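Local coordinates for protein chitinase (PDB 5XSW) that probably acts as an endochitinase, here as the C-terminal part of a longer protein, with a beta-sandwich domain and a helical domain that binds the glycan, at residues 42-52 / 82-93; 206-217 / 246-254. All blocks are in the same frame, centred on the assembly; numbering follows the deposited sequence.

Interaction 1 of 2, residues 42-52 / 82-93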
loop_
_atom_site.group_PDB
_atom_site.type_symbol
_atom_site.label_atom_id
_atom_site.label_comp_id
_atom_site.label_asym_id
_atom_site.label_seq_id
_atom_site.Cartn_x
_atom_site.Cartn_y
_atom_site.Cartn_z
ATOM N N THR A 42 -25.592 22.710 23.299
ATOM C CA THR A 42 -26.481 22.846 24.446
ATOM C C THR A 42 -25.940 23.951 25.368
ATOM O O THR A 42 -24.724 24.195 25.421
ATOM C CB THR A 42 -26.616 21.527 25.212
ATOM O OG1 THR A 42 -27.381 21.732 26.405
ATOM C CG2 THR A 42 -25.208 20.974 25.588
ATOM N N THR A 43 -26.844 24.661 26.054
ATOM C CA THR A 43 -26.430 25.608 27.095
ATOM C C THR A 43 -26.423 24.912 28.451
ATOM O O THR A 43 -25.983 25.480 29.452
ATOM C CB THR A 43 -27.387 26.838 27.151
ATOM O OG1 THR A 43 -28.740 26.370 27.294
ATOM C CG2 THR A 43 -27.297 27.630 25.870
ATOM N N GLY A 44 -26.953 23.697 28.495
ATOM C CA GLY A 44 -26.978 22.929 29.727
ATOM C C GLY A 44 -25.604 22.361 30.073
ATOM O O GLY A 44 -24.613 22.656 29.399
ATOM N N LYS A 45 -25.539 21.535 31.109
ATOM C CA LYS A 45 -24.264 20.971 31.553
ATOM C C LYS A 45 -24.269 19.516 31.182
ATOM O O LYS A 45 -25.213 18.803 31.516
ATOM C CB LYS A 45 -24.061 21.130 33.067
ATOM C CG LYS A 45 -22.903 20.263 33.627
ATOM C CD LYS A 45 -22.601 20.555 35.128
ATOM C CE LYS A 45 -21.280 21.332 35.324
ATOM N NZ LYS A 45 -20.874 21.540 36.775
ATOM N N VAL A 46 -23.249 19.055 30.460
ATOM C CA VAL A 46 -23.236 17.640 30.109
ATOM C C VAL A 46 -22.922 16.822 31.372
ATOM O O VAL A 46 -21.879 17.028 32.000
ATOM C CB VAL A 46 -22.196 17.312 29.002
ATOM C CG1 VAL A 46 -22.171 15.795 28.752
ATOM C CG2 VAL A 46 -22.495 18.091 27.726
ATOM N N LEU A 47 -23.801 15.891 31.723
ATOM C CA LEU A 47 -23.565 15.008 32.874
ATOM C C LEU A 47 -22.849 13.717 32.479
ATOM O O LEU A 47 -21.946 13.259 33.161
ATOM C CB LEU A 47 -24.891 14.655 33.546
ATOM C CG LEU A 47 -25.662 15.853 34.135
ATOM C CD1 LEU A 47 -27.128 15.524 34.391
ATOM C CD2 LEU A 47 -25.010 16.303 35.411
ATOM N N SER A 48 -23.279 13.122 31.376
ATOM C CA SER A 48 -22.651 11.906 30.873
ATOM C C SER A 48 -23.034 11.625 29.410
ATOM O O SER A 48 -24.152 11.921 28.976
ATOM C CB SER A 48 -23.075 10.718 31.717
ATOM O OG SER A 48 -24.404 10.395 31.355
ATOM N N ILE A 49 -22.102 11.036 28.661
ATOM C CA ILE A 49 -22.383 10.548 27.319
ATOM C C ILE A 49 -21.834 9.128 27.282
ATOM O O ILE A 49 -20.623 8.934 27.494
ATOM C CB ILE A 49 -21.705 11.424 26.239
ATOM C CG1 ILE A 49 -22.163 12.872 26.334
ATOM C CG2 ILE A 49 -21.939 10.853 24.842
ATOM C CD1 ILE A 49 -21.571 13.787 25.236
ATOM N N LYS A 50 -22.712 8.157 27.075
ATOM C CA LYS A 50 -22.333 6.738 27.140
ATOM C C LYS A 50 -22.942 5.989 25.997
ATOM O O LYS A 50 -23.925 6.457 25.408
ATOM C CB LYS A 50 -22.790 6.107 28.460
ATOM C CG LYS A 50 -22.188 6.801 29.689
ATOM C CD LYS A 50 -22.635 6.101 30.977
ATOM C CE LYS A 50 -21.880 6.625 32.189
ATOM N NZ LYS A 50 -22.230 5.846 33.422
ATOM N N TYR A 51 -22.375 4.831 25.650
ATOM C CA TYR A 51 -23.019 3.998 24.633
ATOM C C TYR A 51 -24.107 3.201 25.278
ATOM O O TYR A 51 -23.946 2.770 26.410
ATOM C CB TYR A 51 -22.052 3.020 23.948
ATOM C CG TYR A 51 -20.961 3.682 23.154
ATOM C CD1 TYR A 51 -21.268 4.459 22.025
ATOM C CD2 TYR A 51 -19.638 3.509 23.497
ATOM C CE1 TYR A 51 -20.270 5.075 21.292
ATOM C CE2 TYR A 51 -18.622 4.110 22.768
ATOM C CZ TYR A 51 -18.951 4.883 21.659
ATOM O OH TYR A 51 -17.964 5.473 20.934
ATOM N N ALA A 52 -25.187 2.973 24.539
ATOM C CA ALA A 52 -26.324 2.261 25.075
ATOM C C ALA A 52 -25.956 0.839 25.448
ATOM O O ALA A 52 -26.529 0.286 26.388
ATOM C CB ALA A 52 -27.464 2.261 24.087
ATOM N N VAL A 82 -24.918 2.504 15.981
ATOM C CA VAL A 82 -24.319 2.832 17.265
ATOM C C VAL A 82 -25.303 3.783 18.019
ATOM O O VAL A 82 -25.768 4.761 17.448
ATOM C CB VAL A 82 -22.935 3.490 17.126
ATOM C CG1 VAL A 82 -22.432 4.036 18.492
ATOM C CG2 VAL A 82 -21.887 2.485 16.521
ATOM N N LYS A 83 -25.651 3.454 19.263
ATOM C CA LYS A 83 -26.630 4.253 20.013
ATOM C C LYS A 83 -25.940 4.874 21.165
ATOM O O LYS A 83 -25.198 4.211 21.883
ATOM C CB LYS A 83 -27.813 3.415 20.469
ATOM C CG LYS A 83 -28.725 3.087 19.331
ATOM C CD LYS A 83 -29.967 2.357 19.753
ATOM C CE LYS A 83 -30.814 1.974 18.549
ATOM N NZ LYS A 83 -31.534 0.711 18.857
ATOM N N ILE A 84 -26.143 6.186 21.306
ATOM C CA ILE A 84 -25.486 6.943 22.332
ATOM C C ILE A 84 -26.536 7.609 23.275
ATOM O O ILE A 84 -27.556 8.134 22.804
ATOM C CB ILE A 84 -24.600 8.017 21.701
ATOM C CG1 ILE A 84 -23.418 7.351 20.967
ATOM C CG2 ILE A 84 -24.080 8.961 22.733
ATOM C CD1 ILE A 84 -22.524 8.346 20.248
ATOM N N ILE A 85 -26.295 7.537 24.579
ATOM C CA ILE A 85 -27.173 8.191 25.558
ATOM C C ILE A 85 -26.461 9.365 26.181
ATOM O O ILE A 85 -25.368 9.234 26.753
ATOM C CB ILE A 85 -27.634 7.217 26.621
ATOM C CG1 ILE A 85 -28.452 6.134 25.939
ATOM C CG2 ILE A 85 -28.486 7.969 27.703
ATOM C CD1 ILE A 85 -28.379 4.859 26.640
ATOM N N ILE A 86 -27.083 10.537 26.013
ATOM C CA ILE A 86 -26.570 11.811 26.482
ATOM C C ILE A 86 -27.485 12.323 27.614
ATOM O O ILE A 86 -28.701 12.410 27.445
ATOM C CB ILE A 86 -26.554 12.869 25.372
ATOM C CG1 ILE A 86 -25.730 12.385 24.157
ATOM C CG2 ILE A 86 -26.094 14.233 25.912
ATOM C CD1 ILE A 86 -26.131 13.080 22.886
ATOM N N GLU A 87 -26.892 12.633 28.754
ATOM C CA GLU A 87 -27.655 13.199 29.869
ATOM C C GLU A 87 -27.197 14.615 30.144
ATOM O O GLU A 87 -25.997 14.860 30.330
ATOM C CB GLU A 87 -27.514 12.327 31.104
ATOM C CG GLU A 87 -28.559 11.206 31.098
ATOM C CD GLU A 87 -28.276 10.119 32.114
ATOM O OE1 GLU A 87 -27.735 10.447 33.206
ATOM O OE2 GLU A 87 -28.589 8.942 31.800
ATOM N N ILE A 88 -28.162 15.545 30.152
ATOM C CA ILE A 88 -27.873 16.964 30.280
ATOM C C ILE A 88 -28.579 17.507 31.554
ATOM O O ILE A 88 -29.746 17.189 31.808
ATOM C CB ILE A 88 -28.408 17.756 29.067
ATOM C CG1 ILE A 88 -27.833 17.239 27.742
ATOM C CG2 ILE A 88 -28.077 19.273 29.198
ATOM C CD1 ILE A 88 -26.412 17.642 27.546
ATOM N N GLN A 89 -27.889 18.311 32.331
ATOM C CA GLN A 89 -28.561 19.092 33.380
ATOM C C GLN A 89 -29.079 20.430 32.841
ATOM O O GLN A 89 -28.283 21.270 32.419
ATOM C CB GLN A 89 -27.607 19.342 34.520
ATOM C CG GLN A 89 -28.224 20.131 35.656
ATOM C CD GLN A 89 -27.347 20.047 36.863
ATOM O OE1 GLN A 89 -27.443 19.090 37.636
ATOM N NE2 GLN A 89 -26.430 21.015 37.007
ATOM N N LYS A 90 -30.401 20.622 32.850
ATOM C CA LYS A 90 -31.025 21.762 32.141
ATOM C C LYS A 90 -30.554 23.122 32.656
ATOM O O LYS A 90 -30.514 23.349 33.860
ATOM C CB LYS A 90 -32.549 21.668 32.247
ATOM C CG LYS A 90 -33.318 22.641 31.374
ATOM C CD LYS A 90 -34.782 22.249 31.390
ATOM C CE LYS A 90 -35.623 23.120 30.484
ATOM N NZ LYS A 90 -37.044 22.685 30.454
ATOM N N SER A 91 -30.199 24.028 31.754
ATOM C CA SER A 91 -29.819 25.365 32.179
ATOM C C SER A 91 -29.639 26.206 30.952
ATOM O O SER A 91 -29.360 25.668 29.877
ATOM C CB SER A 91 -28.551 25.324 33.042
ATOM O OG SER A 91 -27.793 26.492 32.902
ATOM N N GLY A 92 -29.820 27.520 31.092
ATOM C CA GLY A 92 -29.635 28.442 29.984
ATOM C C GLY A 92 -30.828 28.416 29.047
ATOM O O GLY A 92 -31.809 27.682 29.264
ATOM N N ASP A 93 -30.739 29.214 27.991
ATOM C CA ASP A 93 -31.875 29.395 27.103
ATOM C C ASP A 93 -32.003 28.382 25.932
ATOM O O ASP A 93 -32.974 28.442 25.166
ATOM C CB ASP A 93 -31.862 30.821 26.527
ATOM C CG ASP A 93 -30.615 31.132 25.685
ATOM O OD1 ASP A 93 -29.840 30.216 25.322
ATOM O OD2 ASP A 93 -30.412 32.322 25.358
HETATM O O HOH W 1 -25.396 9.093 29.515
#
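The Tyr51 ring has the carbonyl O of Lys83 at its edge, near the ring plane, while two aliphatic side chains approach it obliquely: Val82 CG1 lies 3.7 Å from Tyr51 CE1 and Ile84 CG1 3.8 Å from Tyr51 CD1. Arg73, outside the two segments, makes a cation-pi contact with the ring. The ring and Ile84 run side by side, pointing the same way. Further along this face, Ile49 CG2, anti to its own backbone N, presses against Ile84 CG2 at 3.6 Å, and Ile88 CD1 reaches Val46 CG2 at 3.9 Å. The two strands form an antiparallel pair interrupted by a classic beta bulge at Leu47 and Ser48. Both amides face one carbonyl: Leu47 N bonds to Glu87 O at 2.8 Å, whereas the bond from Ser48 N to the same Glu87 O is weak. Regular pairing then resumes, with Glu87 N donating almost straight to Ser48 O (171° at the hydrogen). The bulge turns Leu47 toward the partner strand, where its CD1 lies 3.9 Å from Gln89 CB. On the face carrying Ser48, Lys50, Ile85 and Glu87, a water hydrogen-bonds to Ser48 OG and donates to Ile85 O, which also receives Lys50 N. At the far end, Thr43 OG1 donates in the carbonyl plane, on a lone pair of Ser91 O at 2.7 Å; its chi1 of 54° sets the hydroxyl between N and C. Thr42 OG1 accepts from Gly44 N in an ST turn and bonds to Pro95 O. Strand 45-51 is an edge strand of a four-stranded antiparallel sheet within the chain, and strand 80-89 pairs on its other side with strand 12-21. The face bearing Val46 and Ile49 packs on Val66, Ile68 and Tyr59 of strands 65-69 and 58-62, in one layer of a beta sandwich.

Interaction 2 of 2, residues 206-217 / 246-254. With NAG (2-acetamido-2-deoxy-beta-D-glucopyranose), chain C; NDG (2-acetamido-2-deoxy-alpha-D-glucopyranose), chain B; GOL (glycerol), chain I; PO4 (phosphate ion), chain M.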
loop_
_atom_site.group_PDB
_atom_site.type_symbol
_atom_site.label_atom_id
_atom_site.label_comp_id
_atom_site.label_asym_id
_atom_site.label_seq_id
_atom_site.Cartn_x
_atom_site.Cartn_y
_atom_site.Cartn_z
ATOM N N LEU A 206 -0.146 15.857 -15.190
ATOM C CA LEU A 206 0.026 14.369 -15.362
ATOM C C LEU A 206 1.032 14.073 -16.458
ATOM O O LEU A 206 1.821 13.129 -16.357
ATOM C CB LEU A 206 -1.313 13.658 -15.699
ATOM C CG LEU A 206 -2.277 13.620 -14.495
ATOM C CD1 LEU A 206 -3.604 12.941 -14.813
ATOM C CD2 LEU A 206 -1.633 12.844 -13.276
ATOM N N MET A 207 1.075 14.925 -17.476
ATOM C CA MET A 207 2.040 14.775 -18.589
ATOM C C MET A 207 3.483 14.952 -18.074
ATOM O O MET A 207 4.419 14.171 -18.389
ATOM C CB MET A 207 1.758 15.810 -19.705
ATOM C CG MET A 207 0.518 15.481 -20.547
ATOM S SD MET A 207 0.827 14.200 -21.837
ATOM C CE MET A 207 2.002 15.006 -22.937
ATOM N N ALA A 208 3.645 15.989 -17.277
ATOM C CA ALA A 208 4.925 16.331 -16.713
ATOM C C ALA A 208 5.373 15.202 -15.778
ATOM O O ALA A 208 6.556 14.844 -15.746
ATOM C CB ALA A 208 4.820 17.649 -15.888
ATOM N N LEU A 209 4.408 14.681 -15.022
ATOM C CA LEU A 209 4.715 13.678 -14.016
ATOM C C LEU A 209 5.202 12.403 -14.748
ATOM O O LEU A 209 6.223 11.830 -14.388
ATOM C CB LEU A 209 3.487 13.369 -13.162
ATOM C CG LEU A 209 3.743 12.295 -12.042
ATOM C CD1 LEU A 209 4.898 12.686 -11.054
ATOM C CD2 LEU A 209 2.451 12.052 -11.270
ATOM N N ALA A 210 4.490 11.980 -15.797
ATOM C CA ALA A 210 4.906 10.757 -16.508
ATOM C C ALA A 210 6.280 10.953 -17.163
ATOM O O ALA A 210 7.060 9.989 -17.307
ATOM C CB ALA A 210 3.859 10.351 -17.577
ATOM N N ALA A 211 6.567 12.177 -17.631
ATOM C CA ALA A 211 7.828 12.413 -18.321
ATOM C C ALA A 211 9.022 12.212 -17.325
ATOM O O ALA A 211 10.042 11.549 -17.628
ATOM C CB ALA A 211 7.836 13.833 -18.924
ATOM N N LYS A 212 8.870 12.788 -16.133
ATOM C CA LYS A 212 9.890 12.656 -15.073
ATOM C C LYS A 212 10.008 11.196 -14.636
ATOM O O LYS A 212 11.138 10.658 -14.531
ATOM C CB LYS A 212 9.539 13.568 -13.871
ATOM C CG LYS A 212 10.447 13.329 -12.643
ATOM C CD LYS A 212 11.928 13.595 -13.013
ATOM C CE LYS A 212 12.854 12.733 -12.164
ATOM N NZ LYS A 212 14.281 12.818 -12.520
ATOM N N GLU A 213 8.879 10.550 -14.385
ATOM C CA GLU A 213 8.891 9.186 -13.798
ATOM C C GLU A 213 9.454 8.136 -14.730
ATOM O O GLU A 213 10.155 7.216 -14.271
ATOM C CB GLU A 213 7.484 8.747 -13.399
ATOM C CG GLU A 213 6.978 9.531 -12.145
ATOM C CD GLU A 213 7.699 9.159 -10.862
ATOM O OE1 GLU A 213 7.348 9.801 -9.835
ATOM O OE2 GLU A 213 8.532 8.190 -10.860
ATOM N N ASN A 214 9.108 8.213 -16.025
ATOM C CA ASN A 214 9.562 7.155 -16.953
ATOM C C ASN A 214 9.479 7.565 -18.407
ATOM O O ASN A 214 9.185 6.735 -19.266
ATOM C CB ASN A 214 8.705 5.885 -16.688
ATOM C CG ASN A 214 9.228 4.598 -17.369
ATOM O OD1 ASN A 214 10.387 4.497 -17.780
ATOM N ND2 ASN A 214 8.324 3.596 -17.490
ATOM N N TRP A 215 9.708 8.842 -18.673
ATOM C CA TRP A 215 9.730 9.326 -20.058
ATOM C C TRP A 215 8.426 8.925 -20.766
ATOM O O TRP A 215 8.439 8.652 -21.950
ATOM C CB TRP A 215 10.947 8.726 -20.824
ATOM C CG TRP A 215 12.255 9.404 -20.577
ATOM C CD1 TRP A 215 13.244 9.007 -19.655
ATOM C CD2 TRP A 215 12.740 10.626 -21.174
ATOM N NE1 TRP A 215 14.317 9.858 -19.754
ATOM C CE2 TRP A 215 14.035 10.868 -20.647
ATOM C CE3 TRP A 215 12.222 11.516 -22.134
ATOM C CZ2 TRP A 215 14.829 11.959 -21.051
ATOM C CZ3 TRP A 215 13.026 12.607 -22.546
ATOM C CH2 TRP A 215 14.300 12.841 -21.965
ATOM N N GLY A 216 7.303 8.857 -20.054
ATOM C CA GLY A 216 6.110 8.269 -20.688
ATOM C C GLY A 216 5.572 9.166 -21.802
ATOM O O GLY A 216 5.013 8.698 -22.789
ATOM N N THR A 217 5.842 10.460 -21.686
ATOM C CA THR A 217 5.136 11.507 -22.443
ATOM C C THR A 217 6.112 12.523 -22.993
ATOM O O THR A 217 5.750 13.653 -23.221
ATOM C CB THR A 217 4.136 12.235 -21.511
ATOM O OG1 THR A 217 4.874 12.595 -20.315
ATOM C CG2 THR A 217 3.022 11.283 -21.100
ATOM N N PRO A 246 6.447 -2.769 -14.874
ATOM C CA PRO A 246 5.158 -3.094 -14.247
ATOM C C PRO A 246 4.527 -1.878 -13.563
ATOM O O PRO A 246 3.316 -1.870 -13.381
ATOM C CB PRO A 246 5.523 -4.137 -13.147
ATOM C CG PRO A 246 6.895 -4.751 -13.704
ATOM C CD PRO A 246 7.569 -3.562 -14.340
ATOM N N ASP A 247 5.331 -0.890 -13.205
ATOM C CA ASP A 247 4.719 0.296 -12.524
ATOM C C ASP A 247 4.292 1.379 -13.547
ATOM O O ASP A 247 3.791 2.415 -13.133
ATOM C CB ASP A 247 5.693 0.897 -11.489
ATOM C CG ASP A 247 6.050 -0.125 -10.375
ATOM O OD1 ASP A 247 5.294 -1.067 -10.162
ATOM O OD2 ASP A 247 7.073 0.048 -9.733
ATOM N N GLY A 248 4.504 1.152 -14.849
ATOM C CA GLY A 248 3.883 2.027 -15.857
ATOM C C GLY A 248 4.611 3.335 -16.021
ATOM O O GLY A 248 5.688 3.549 -15.459
ATOM N N ILE A 249 4.013 4.257 -16.769
ATOM C CA ILE A 249 4.727 5.493 -17.062
ATOM C C ILE A 249 4.647 6.470 -15.887
ATOM O O ILE A 249 5.427 7.379 -15.843
ATOM C CB ILE A 249 4.186 6.170 -18.324
ATOM C CG1 ILE A 249 2.677 6.471 -18.219
ATOM C CG2 ILE A 249 4.388 5.233 -19.603
ATOM C CD1 ILE A 249 2.153 7.360 -19.450
ATOM N N PHE A 250 3.718 6.266 -14.968
ATOM C CA PHE A 250 3.625 7.094 -13.713
ATOM C C PHE A 250 4.382 6.513 -12.529
ATOM O O PHE A 250 4.465 7.147 -11.476
ATOM C CB PHE A 250 2.139 7.214 -13.328
ATOM C CG PHE A 250 1.358 8.002 -14.367
ATOM C CD1 PHE A 250 1.540 9.399 -14.448
ATOM C CD2 PHE A 250 0.557 7.327 -15.305
ATOM C CE1 PHE A 250 0.835 10.161 -15.422
ATOM C CE2 PHE A 250 -0.168 8.062 -16.322
ATOM C CZ PHE A 250 -0.038 9.472 -16.350
ATOM N N GLN A 251 4.867 5.267 -12.687
ATOM C CA GLN A 251 5.662 4.567 -11.619
ATOM C C GLN A 251 4.888 4.485 -10.343
ATOM O O GLN A 251 5.381 4.793 -9.259
ATOM C CB GLN A 251 7.026 5.251 -11.402
ATOM C CG GLN A 251 7.882 5.179 -12.723
ATOM C CD GLN A 251 8.533 3.759 -12.870
ATOM O OE1 GLN A 251 9.477 3.453 -12.132
ATOM N NE2 GLN A 251 7.988 2.895 -13.747
ATOM N N VAL A 252 3.635 4.090 -10.471
ATOM C CA VAL A 252 2.819 3.816 -9.300
ATOM C C VAL A 252 3.181 2.372 -8.811
ATOM O O VAL A 252 2.975 1.426 -9.561
ATOM C CB VAL A 252 1.298 3.861 -9.613
ATOM C CG1 VAL A 252 0.497 3.404 -8.346
ATOM C CG2 VAL A 252 0.859 5.309 -10.069
ATOM N N GLU A 253 3.636 2.230 -7.569
ATOM C CA GLU A 253 3.977 0.898 -7.004
ATOM C C GLU A 253 2.803 0.146 -6.441
ATOM O O GLU A 253 1.751 0.742 -6.138
ATOM C CB GLU A 253 5.048 1.082 -5.906
ATOM C CG GLU A 253 6.315 1.635 -6.522
ATOM C CD GLU A 253 7.481 1.714 -5.531
ATOM O OE1 GLU A 253 7.553 0.847 -4.637
ATOM O OE2 GLU A 253 8.303 2.647 -5.639
ATOM N N SER A 254 2.958 -1.167 -6.240
ATOM C CA SER A 254 1.820 -1.899 -5.768
ATOM C C SER A 254 1.350 -1.530 -4.355
ATOM O O SER A 254 0.165 -1.671 -4.101
ATOM C CB SER A 254 2.047 -3.434 -5.860
ATOM O OG SER A 254 2.990 -3.864 -4.926
HETATM C C1 NAG C . 12.915 7.659 -12.296
HETATM C C2 NAG C . 12.389 6.330 -11.907
HETATM C C3 NAG C . 11.224 6.458 -10.939
HETATM C C4 NAG C . 11.545 7.327 -9.760
HETATM C C5 NAG C . 12.014 8.635 -10.252
HETATM C C6 NAG C . 12.409 9.475 -9.067
HETATM C C7 NAG C . 12.417 4.314 -13.441
HETATM C C8 NAG C . 11.884 3.624 -14.724
HETATM N N2 NAG C . 11.965 5.611 -13.127
HETATM O O3 NAG C . 10.775 5.175 -10.454
HETATM O O4 NAG C . 10.349 7.636 -9.013
HETATM O O5 NAG C . 13.199 8.484 -11.110
HETATM O O6 NAG C . 12.951 10.638 -9.681
HETATM O O7 NAG C . 13.206 3.777 -12.656
HETATM C C1 NDG B . 17.112 9.456 -15.096
HETATM C C2 NDG B . 16.622 10.152 -13.832
HETATM C C3 NDG B . 15.745 9.279 -12.997
HETATM C C4 NDG B . 14.627 8.590 -13.758
HETATM C C5 NDG B . 15.192 7.869 -14.987
HETATM C C6 NDG B . 14.093 7.422 -15.941
HETATM C C7 NDG B . 18.083 11.929 -12.852
HETATM C C8 NDG B . 19.309 12.369 -11.973
HETATM O O5 NDG B . 15.995 8.760 -15.796
HETATM O O3 NDG B . 15.172 10.126 -11.968
HETATM O O4 NDG B . 14.137 7.492 -12.988
HETATM O O6 NDG B . 14.644 6.619 -16.993
HETATM O O7 NDG B . 17.312 12.736 -13.335
HETATM N N2 NDG B . 17.798 10.545 -13.065
HETATM O O1 NDG B . 17.994 8.467 -14.772
HETATM C C1 GOL I . 7.685 6.731 -5.398
HETATM O O1 GOL I . 6.414 6.484 -4.853
HETATM C C2 GOL I . 7.500 6.450 -6.860
HETATM O O2 GOL I . 6.833 5.198 -7.042
HETATM C C3 GOL I . 6.932 7.654 -7.595
HETATM O O3 GOL I . 7.807 8.783 -7.571
HETATM P P PO4 M . 5.609 -2.662 -2.781
HETATM O O1 PO4 M . 5.009 -2.048 -4.006
HETATM O O2 PO4 M . 7.019 -3.047 -3.122
HETATM O O3 PO4 M . 4.939 -3.949 -2.382
HETATM O O4 PO4 M . 5.574 -1.624 -1.731
#
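Phe250 and Ile249 fit tightly against the helix at Ala210: Ala210 CB lies 3.7 Å from Phe250 CE1, an off-centre CH-pi contact, and Leu206 O meets the ring at its edge. Ile249 CG2 rests on Gly216 CA at 3.7 Å, where a beta carbon would collide with Ile249 CB. Toward the sugar the contact becomes looser and polar. Here Asn214 ND2 makes a weak bond to Gly248 O, while Asn214 OD1 accepts from Gln242 N. Partly exposed Gln251 bends at chi2 (-79°), directing NE2 straight onto Gly248 O (2.9 Å, in the amide plane) and OE1 onto the NAG O3 hydroxyl (2.7 Å). Glu213 OE2 accepts from NAG O4 at 2.6 Å; OE1 takes a glycerol hydroxyl and His374 NE2. With an alanine in place of Gln251, NAG O3 would probably lose this acceptor and Gly248 O the straight bond from the side-chain amide, leaving the loop freer to shift beside the pocket. Lys212 NZ, also bonded to Gly372 O and Asn174 OD1, reaches NDG O3. Helix 203-214 lies between the 246-254 loop and helix 374-386, on which Met207 and Ala208 pack, with Tyr336 of helix 327-338 touching Leu209 and Glu213 and bonding to Phe250 O.

Interactions 1 and 2 belong to separate parts of the chain, their centres about 54 Å apart and their nearest atoms about 30 Å apart, on opposite sides of the chain's centre. Interaction 1, its centre about 39 Å from the centre of the chain, lies in the all-beta N-terminal part and is touched by no other chain of the assembly. Interaction 2, its centre about 17 Å from that of the chain, holds five of the twelve residues lining the glycan pocket; the Glu213 side chain is also about 14 Å from a further bound NAG. Both ends of its 246-254 segment meet the second subunit. Any influence of 42-52 / 82-93 on the glycan site would therefore have to be indirect.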